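Local coordinates for adenylate kinase (Desulfovibrio gigas, PDB 2XB4), which probably catalyses the reversible transfer of the terminal phosphate of ATP to AMP, yielding two ADP, and binds a zinc ion, at residues M67-L72 with Q100-K105; A187-K192 with F200-L205. All blocks are in the same frame, centred on the assembly; numbering follows the deposited sequence.

Interaction 1: M67-L72 with Q100-K105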
ATOM      1  N   MET A  67      -6.864 -16.004 -31.579  1.00 13.77           N
ATOM      2  CA  MET A  67      -7.582 -15.817 -30.315  1.00 13.90           C
ATOM      3  C   MET A  67      -8.427 -14.586 -30.276  1.00 14.36           C
ATOM      4  O   MET A  67      -9.596 -14.670 -29.816  1.00 17.61           O
ATOM      5  CB  MET A  67      -6.612 -15.757 -29.128  1.00 11.66           C
ATOM      6  CG  MET A  67      -6.043 -17.079 -28.856  1.00 14.93           C
ATOM      7  SD  MET A  67      -4.977 -17.181 -27.330  1.00 24.37           S
ATOM      8  CE  MET A  67      -5.422 -18.716 -26.729  1.00 31.80           C
ATOM      9  N   VAL A  68      -7.827 -13.444 -30.635  1.00 13.80           N
ATOM     10  CA  VAL A  68      -8.557 -12.208 -30.645  1.00 13.56           C
ATOM     11  C   VAL A  68      -9.794 -12.356 -31.554  1.00 15.13           C
ATOM     12  O   VAL A  68     -10.934 -12.021 -31.160  1.00 13.96           O
ATOM     13  CB  VAL A  68      -7.649 -10.996 -31.097  1.00 14.32           C
ATOM     14  CG1 VAL A  68      -8.551  -9.762 -31.331  1.00 12.57           C
ATOM     15  CG2 VAL A  68      -6.519 -10.771 -30.046  1.00 12.73           C
ATOM     16  N   LEU A  69      -9.593 -12.873 -32.769  1.00 14.32           N
ATOM     17  CA  LEU A  69     -10.754 -12.962 -33.696  1.00 14.76           C
ATOM     18  C   LEU A  69     -11.849 -13.886 -33.153  1.00 15.21           C
ATOM     19  O   LEU A  69     -13.055 -13.581 -33.358  1.00 15.70           O
ATOM     20  CB  LEU A  69     -10.333 -13.511 -35.051  1.00 13.90           C
ATOM     21  CG  LEU A  69      -9.970 -12.473 -36.110  1.00 13.14           C
ATOM     22  CD1 LEU A  69     -11.306 -11.958 -36.684  1.00 15.37           C
ATOM     23  CD2 LEU A  69      -9.017 -11.383 -35.575  1.00 15.17           C
ATOM     24  N   GLU A  70     -11.470 -14.999 -32.486  1.00 15.95           N
ATOM     25  CA  GLU A  70     -12.462 -15.897 -31.917  1.00 17.92           C
ATOM     26  C   GLU A  70     -13.293 -15.202 -30.846  1.00 17.66           C
ATOM     27  O   GLU A  70     -14.495 -15.460 -30.714  1.00 17.97           O
ATOM     28  CB  GLU A  70     -11.830 -17.156 -31.277  1.00 17.70           C
ATOM     29  CG  GLU A  70     -11.380 -18.115 -32.359  1.00 25.23           C
ATOM     30  CD  GLU A  70     -11.150 -19.574 -31.902  1.00 30.72           C
ATOM     31  OE1 GLU A  70     -11.103 -19.914 -30.662  1.00 23.06           O
ATOM     32  OE2 GLU A  70     -10.940 -20.392 -32.859  1.00 34.08           O
ATOM     33  N   THR A  71     -12.645 -14.377 -30.021  1.00 15.10           N
ATOM     34  CA  THR A  71     -13.358 -13.602 -28.986  1.00 16.46           C
ATOM     35  C   THR A  71     -14.283 -12.552 -29.573  1.00 18.31           C
ATOM     36  O   THR A  71     -15.429 -12.370 -29.134  1.00 18.74           O
ATOM     37  CB  THR A  71     -12.295 -12.961 -27.994  1.00 16.05           C
ATOM     38  OG1 THR A  71     -11.657 -14.091 -27.362  1.00 17.44           O
ATOM     39  CG2 THR A  71     -12.991 -12.152 -26.852  1.00 17.72           C
ATOM     40  N   LEU A  72     -13.797 -11.866 -30.592  1.00 17.92           N
ATOM     41  CA  LEU A  72     -14.622 -10.861 -31.302  1.00 19.30           C
ATOM     42  C   LEU A  72     -15.882 -11.472 -31.916  1.00 21.10           C
ATOM     43  O   LEU A  72     -16.966 -10.875 -31.866  1.00 20.19           O
ATOM     44  CB  LEU A  72     -13.783 -10.173 -32.352  1.00 18.14           C
ATOM     45  CG  LEU A  72     -12.632  -9.287 -31.895  1.00 19.17           C
ATOM     46  CD1 LEU A  72     -11.880  -8.759 -33.179  1.00 17.84           C
ATOM     47  CD2 LEU A  72     -13.039  -8.116 -30.893  1.00 21.06           C
ATOM     48  N   GLN A 100     -10.131  -8.676 -42.219  1.00 18.28           N
ATOM     49  CA  GLN A 100     -10.585  -8.752 -43.620  1.00 22.02           C
ATOM     50  C   GLN A 100     -10.962 -10.194 -44.038  1.00 22.43           C
ATOM     51  O   GLN A 100     -11.990 -10.409 -44.712  1.00 24.43           O
ATOM     52  CB  GLN A 100      -9.498  -8.243 -44.530  1.00 22.86           C
ATOM     53  CG  GLN A 100      -9.251  -6.748 -44.463  1.00 27.48           C
ATOM     54  CD  GLN A 100      -9.050  -6.203 -45.865  1.00 41.08           C
ATOM     55  OE1 GLN A 100      -8.047  -6.514 -46.513  1.00 45.96           O
ATOM     56  NE2 GLN A 100     -10.033  -5.412 -46.367  1.00 43.64           N
ATOM     57  N   GLU A 101     -10.145 -11.171 -43.656  1.00 21.19           N
ATOM     58  CA  GLU A 101     -10.394 -12.585 -44.032  1.00 24.34           C
ATOM     59  C   GLU A 101     -11.752 -13.057 -43.439  1.00 23.42           C
ATOM     60  O   GLU A 101     -12.388 -13.950 -43.972  1.00 24.39           O
ATOM     61  CB  GLU A 101      -9.207 -13.546 -43.610  1.00 23.00           C
ATOM     62  N   LYS A 102     -12.197 -12.459 -42.349  1.00 21.58           N
ATOM     63  CA  LYS A 102     -13.469 -12.891 -41.714  1.00 23.77           C
ATOM     64  C   LYS A 102     -14.603 -11.925 -42.008  1.00 23.32           C
ATOM     65  O   LYS A 102     -15.724 -12.061 -41.437  1.00 26.86           O
ATOM     66  CB  LYS A 102     -13.315 -12.963 -40.178  1.00 24.17           C
ATOM     67  CG  LYS A 102     -12.386 -13.993 -39.681  1.00 30.80           C
ATOM     68  CD  LYS A 102     -12.747 -15.401 -40.008  1.00 37.75           C
ATOM     69  CE  LYS A 102     -11.955 -16.288 -39.029  1.00 43.69           C
ATOM     70  NZ  LYS A 102     -12.617 -17.635 -39.068  1.00 48.54           N
ATOM     71  N   GLY A 103     -14.324 -10.900 -42.820  1.00 21.73           N
ATOM     72  CA  GLY A 103     -15.363  -9.957 -43.244  1.00 21.28           C
ATOM     73  C   GLY A 103     -15.839  -9.092 -42.114  1.00 22.97           C
ATOM     74  O   GLY A 103     -16.963  -8.637 -42.117  1.00 24.46           O
ATOM     75  N   MET A 104     -14.991  -8.859 -41.139  1.00 22.37           N
ATOM     76  CA  MET A 104     -15.377  -8.064 -39.985  1.00 25.77           C
ATOM     77  C   MET A 104     -14.847  -6.626 -40.189  1.00 25.46           C
ATOM     78  O   MET A 104     -13.635  -6.409 -40.342  1.00 23.74           O
ATOM     79  CB  MET A 104     -14.734  -8.760 -38.770  1.00 25.63           C
ATOM     80  CG  MET A 104     -15.404  -8.533 -37.435  1.00 33.34           C
ATOM     81  SD  MET A 104     -14.510  -9.565 -36.222  1.00 39.90           S
ATOM     82  CE  MET A 104     -14.988 -11.244 -36.694  1.00 36.20           C
ATOM     83  N   LYS A 105     -15.742  -5.656 -40.200  1.00 23.34           N
ATOM     84  CA  LYS A 105     -15.407  -4.273 -40.574  1.00 24.39           C
ATOM     85  C   LYS A 105     -15.131  -3.405 -39.379  1.00 22.45           C
ATOM     86  O   LYS A 105     -15.850  -3.443 -38.381  1.00 23.51           O
ATOM     87  CB  LYS A 105     -16.523  -3.610 -41.420  1.00 25.10           C
ATOM     88  CG  LYS A 105     -16.568  -4.108 -42.871  1.00 33.42           C
ATOM     89  CD  LYS A 105     -15.213  -3.856 -43.640  1.00 38.52           C
ATOM     90  CE  LYS A 105     -15.347  -3.336 -45.062  1.00 44.44           C
ATOM     91  NZ  LYS A 105     -15.567  -4.504 -45.993  1.00 47.28           N
TER
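L69 and L72, one helical turn apart on helix 61-75, face the end of helix 89-101 and the turn beyond it, with the CA atoms of L69 and K102 8.5 Å apart. The turn is a Schellman motif: G103, the first residue to leave helical geometry, has positive phi (69°), and its N bonds back to Q100 O. It brings the chain round toward strand 108-113 of the parallel sheet in this P-loop kinase fold, and the contact thus joins helix 61-75 to the turn that ends helix 89-101 through apolar packing without a cross-segment hydrogen bond. L69 points across the contact, its CD1 lying 3.8 Å from K102 CG, against the aliphatic base of the lysine. M104 runs the other way past L69, and its CG stands anti to the backbone N (chi1 -155°), which sends the thioether in toward helix 61-75. L95 and A98 pack on L69, while W80 of strand 80-83 touches both L72 and M104. The bend at chi3 (-70°) folds the methyl of M104 back toward L69: M104 SD lies 4.0 Å from L72 CB and also touches L69, while M104 CE comes to 3.8 Å from L69 CD1.

Interaction 2: A187-K192 with F200-L205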
ATOM      1  N   ALA A 187       1.300   1.771 -34.591  1.00  9.72           N
ATOM      2  CA  ALA A 187       0.126   0.950 -34.893  1.00 11.28           C
ATOM      3  C   ALA A 187      -1.130   1.805 -35.145  1.00 12.79           C
ATOM      4  O   ALA A 187      -1.892   1.566 -36.148  1.00 14.67           O
ATOM      5  CB  ALA A 187      -0.149  -0.118 -33.792  1.00  9.63           C
ATOM      6  N   ALA A 188      -1.383   2.749 -34.233  1.00 11.56           N
ATOM      7  CA  ALA A 188      -2.530   3.688 -34.384  1.00 12.60           C
ATOM      8  C   ALA A 188      -2.453   4.431 -35.736  1.00 13.62           C
ATOM      9  O   ALA A 188      -3.447   4.531 -36.466  1.00 13.61           O
ATOM     10  CB  ALA A 188      -2.518   4.723 -33.242  1.00 11.49           C
ATOM     11  N   TYR A 189      -1.251   4.928 -36.090  1.00 13.79           N
ATOM     12  CA  TYR A 189      -1.059   5.639 -37.348  1.00 13.44           C
ATOM     13  C   TYR A 189      -1.216   4.768 -38.610  1.00 14.09           C
ATOM     14  O   TYR A 189      -1.587   5.270 -39.643  1.00 16.89           O
ATOM     15  CB  TYR A 189       0.307   6.391 -37.402  1.00 14.74           C
ATOM     16  CG  TYR A 189       0.548   7.375 -36.296  1.00 16.49           C
ATOM     17  CD1 TYR A 189      -0.521   7.918 -35.533  1.00 18.94           C
ATOM     18  CD2 TYR A 189       1.852   7.840 -36.044  1.00 18.26           C
ATOM     19  CE1 TYR A 189      -0.254   8.826 -34.474  1.00 17.12           C
ATOM     20  CE2 TYR A 189       2.112   8.788 -35.052  1.00 19.77           C
ATOM     21  CZ  TYR A 189       1.092   9.285 -34.284  1.00 18.47           C
ATOM     22  OH  TYR A 189       1.405  10.186 -33.253  1.00 17.98           O
ATOM     23  N   TYR A 190      -0.885   3.493 -38.520  1.00 16.05           N
ATOM     24  CA  TYR A 190      -1.150   2.561 -39.582  1.00 15.74           C
ATOM     25  C   TYR A 190      -2.669   2.540 -39.863  1.00 16.36           C
ATOM     26  O   TYR A 190      -3.095   2.575 -41.056  1.00 17.33           O
ATOM     27  CB  TYR A 190      -0.604   1.215 -39.160  1.00 14.99           C
ATOM     28  CG  TYR A 190      -1.124   0.059 -39.933  1.00 13.53           C
ATOM     29  CD1 TYR A 190      -0.608  -0.253 -41.240  1.00 15.62           C
ATOM     30  CD2 TYR A 190      -2.063  -0.812 -39.372  1.00 14.55           C
ATOM     31  CE1 TYR A 190      -1.077  -1.357 -41.906  1.00 19.09           C
ATOM     32  CE2 TYR A 190      -2.549  -1.959 -40.121  1.00 16.83           C
ATOM     33  CZ  TYR A 190      -2.042  -2.188 -41.334  1.00 19.03           C
ATOM     34  OH  TYR A 190      -2.444  -3.266 -42.070  1.00 22.15           O
ATOM     35  N   TYR A 191      -3.482   2.587 -38.813  1.00 14.53           N
ATOM     36  CA  TYR A 191      -4.944   2.662 -39.047  1.00 16.64           C
ATOM     37  C   TYR A 191      -5.343   4.062 -39.571  1.00 15.15           C
ATOM     38  O   TYR A 191      -6.107   4.128 -40.523  1.00 16.09           O
ATOM     39  CB  TYR A 191      -5.799   2.251 -37.831  1.00 13.68           C
ATOM     40  CG  TYR A 191      -5.613   0.747 -37.535  1.00 16.48           C
ATOM     41  CD1 TYR A 191      -6.280  -0.222 -38.291  1.00 19.96           C
ATOM     42  CD2 TYR A 191      -4.802   0.305 -36.474  1.00 12.95           C
ATOM     43  CE1 TYR A 191      -6.029  -1.614 -38.080  1.00 19.17           C
ATOM     44  CE2 TYR A 191      -4.591  -1.040 -36.242  1.00 14.61           C
ATOM     45  CZ  TYR A 191      -5.151  -1.974 -37.064  1.00 17.22           C
ATOM     46  OH  TYR A 191      -4.957  -3.267 -36.748  1.00 20.58           O
ATOM     47  N   LYS A 192      -4.878   5.140 -38.943  1.00 13.75           N
ATOM     48  CA  LYS A 192      -5.178   6.466 -39.426  1.00 15.53           C
ATOM     49  C   LYS A 192      -4.976   6.584 -40.947  1.00 17.31           C
ATOM     50  O   LYS A 192      -5.788   7.202 -41.670  1.00 17.89           O
ATOM     51  CB  LYS A 192      -4.324   7.496 -38.705  1.00 15.03           C
ATOM     52  CG  LYS A 192      -4.669   8.965 -38.898  1.00 19.82           C
ATOM     53  CD  LYS A 192      -3.696   9.892 -38.016  1.00 22.01           C
ATOM     54  CE  LYS A 192      -3.963  11.322 -38.520  1.00 34.64           C
ATOM     55  NZ  LYS A 192      -3.363  12.464 -37.733  1.00 39.63           N
ATOM     56  N   PHE A 200     -13.419   3.719 -42.766  1.00 23.23           N
ATOM     57  CA  PHE A 200     -13.703   3.958 -41.319  1.00 21.60           C
ATOM     58  C   PHE A 200     -13.294   5.351 -40.868  1.00 21.42           C
ATOM     59  O   PHE A 200     -12.594   6.034 -41.602  1.00 23.21           O
ATOM     60  CB  PHE A 200     -13.163   2.846 -40.383  1.00 21.47           C
ATOM     61  CG  PHE A 200     -11.629   2.635 -40.425  1.00 18.40           C
ATOM     62  CD1 PHE A 200     -10.788   3.438 -39.684  1.00 17.20           C
ATOM     63  CD2 PHE A 200     -11.084   1.621 -41.222  1.00 17.32           C
ATOM     64  CE1 PHE A 200      -9.378   3.211 -39.665  1.00 16.51           C
ATOM     65  CE2 PHE A 200      -9.670   1.314 -41.190  1.00 16.42           C
ATOM     66  CZ  PHE A 200      -8.811   2.148 -40.409  1.00 12.60           C
ATOM     67  N   VAL A 201     -13.784   5.801 -39.718  1.00 18.97           N
ATOM     68  CA  VAL A 201     -13.485   7.131 -39.293  1.00 19.97           C
ATOM     69  C   VAL A 201     -12.454   7.101 -38.136  1.00 19.45           C
ATOM     70  O   VAL A 201     -12.594   6.340 -37.217  1.00 16.27           O
ATOM     71  CB  VAL A 201     -14.793   7.885 -38.905  1.00 20.06           C
ATOM     72  CG1 VAL A 201     -14.485   9.203 -38.198  1.00 25.41           C
ATOM     73  CG2 VAL A 201     -15.806   8.125 -40.173  1.00 19.78           C
ATOM     74  N   TYR A 202     -11.406   7.927 -38.232  1.00 18.26           N
ATOM     75  CA  TYR A 202     -10.356   7.963 -37.216  1.00 18.02           C
ATOM     76  C   TYR A 202     -10.595   9.215 -36.360  1.00 19.55           C
ATOM     77  O   TYR A 202     -10.618  10.364 -36.883  1.00 19.52           O
ATOM     78  CB  TYR A 202      -8.994   8.057 -37.882  1.00 17.18           C
ATOM     79  CG  TYR A 202      -7.800   7.877 -36.888  1.00 15.90           C
ATOM     80  CD1 TYR A 202      -7.293   6.608 -36.619  1.00 17.64           C
ATOM     81  CD2 TYR A 202      -7.195   8.986 -36.268  1.00 18.19           C
ATOM     82  CE1 TYR A 202      -6.185   6.421 -35.787  1.00 15.89           C
ATOM     83  CE2 TYR A 202      -6.072   8.815 -35.358  1.00 15.78           C
ATOM     84  CZ  TYR A 202      -5.585   7.523 -35.172  1.00 15.38           C
ATOM     85  OH  TYR A 202      -4.493   7.234 -34.394  1.00 14.82           O
ATOM     86  N   ILE A 203     -10.856   8.994 -35.077  1.00 16.72           N
ATOM     87  CA  ILE A 203     -11.231  10.103 -34.178  1.00 18.02           C
ATOM     88  C   ILE A 203     -10.020  10.403 -33.264  1.00 18.34           C
ATOM     89  O   ILE A 203      -9.490   9.478 -32.665  1.00 16.55           O
ATOM     90  CB  ILE A 203     -12.438   9.717 -33.326  1.00 18.57           C
ATOM     91  CG1 ILE A 203     -13.678   9.547 -34.236  1.00 16.49           C
ATOM     92  CG2 ILE A 203     -12.794  10.896 -32.251  1.00 19.08           C
ATOM     93  CD1 ILE A 203     -14.952   9.068 -33.425  1.00 22.65           C
ATOM     94  N   GLU A 204      -9.591  11.673 -33.190  1.00 18.18           N
ATOM     95  CA  GLU A 204      -8.479  12.071 -32.315  1.00 19.23           C
ATOM     96  C   GLU A 204      -9.100  12.876 -31.198  1.00 21.73           C
ATOM     97  O   GLU A 204      -9.828  13.866 -31.474  1.00 22.66           O
ATOM     98  CB  GLU A 204      -7.534  12.975 -33.104  1.00 21.34           C
ATOM     99  CG  GLU A 204      -6.688  12.243 -34.168  1.00 22.76           C
ATOM    100  CD  GLU A 204      -5.726  13.226 -34.852  1.00 33.27           C
ATOM    101  OE1 GLU A 204      -6.014  14.427 -34.900  1.00 42.93           O
ATOM    102  OE2 GLU A 204      -4.667  12.833 -35.315  1.00 36.22           O
ATOM    103  N   LEU A 205      -8.912  12.432 -29.968  1.00 19.36           N
ATOM    104  CA  LEU A 205      -9.425  13.102 -28.793  1.00 21.23           C
ATOM    105  C   LEU A 205      -8.274  13.815 -28.079  1.00 22.38           C
ATOM    106  O   LEU A 205      -7.234  13.201 -27.786  1.00 22.05           O
ATOM    107  CB  LEU A 205     -10.031  12.035 -27.868  1.00 21.51           C
ATOM    108  CG  LEU A 205     -11.295  11.368 -28.387  1.00 21.99           C
ATOM    109  CD1 LEU A 205     -11.825  10.332 -27.269  1.00 21.22           C
ATOM    110  CD2 LEU A 205     -12.402  12.461 -28.758  1.00 21.10           C
TER
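K192 and E204 form a salt bridge at the solvent-exposed edge of this helix-strand contact, where K192 NZ donates a hydrogen bond to E204 OE2 at 2.8 Å. The ammonium group approaches from above the carboxylate plane, 36° out of it, and the two side chains cross at about a right angle. With CG anti to the backbone N (chi1 -169°) and every later torsion extended, the lysine chain carries NZ across the ring of Y202 to the carboxylate. K192 CB rests almost straight above the ring centre in a CH-pi contact, 3.6 Å from the centroid of the Y202 ring, while CG and CD continue over the CD2-CE2 side.

Y202 is the hub of the packing. Its OH end passes A188, with A188 CB 3.4 Å from Y202 OH, and the hydroxyl is hydrogen-bonded to E111 of strand 108-113, which ties down the far end of the ring. The A188 carbonyl already accepts the helical bond from K192 N, and A188 O also lies 3.4 Å from Y202 CE1. Further along, F200 directs CZ toward the last turn of the helix, 3.4 Å from Y191 O and 4.0 Å from Y191 CB. F200 CZ meets the Y191 ring at its edge, whereas Y190 CD2 lies over one face of that ring.

The helix and strand segments run at 133° to each other, their axes 9.5 Å apart at closest approach. Strand 201-206 borders the five-stranded parallel sheet of the CORE domain, bonded through its backbone to strand 108-113. Its I203 and L205 pack on helix 211-222, while Y202 and F200 face helix 184-192, which in turn rests on helix 89-101 through A187 and Y190.

Overall arrangement
Interactions 1 and 2 follow one another along the chain, and their centres lie 19 Å apart; the nearest atoms are about 7 Å apart and do not touch. Helix 89-101 connects them, since L69 and L72 pack against it in interaction 1 and A187 and Y190 do so in interaction 2. Both lie near residues predicted to bind AMP: the L69 side chain is about 7 Å from that of F85, and the Y191 side chain about 4 Å from that of P86. A meso-tartrate bound at the P-loop (G10-K13), where ATP is predicted to bind, is about 13 Å from the A188 side chain. Together they illustrate how packing on a shared helix can lie close behind a predicted nucleotide site.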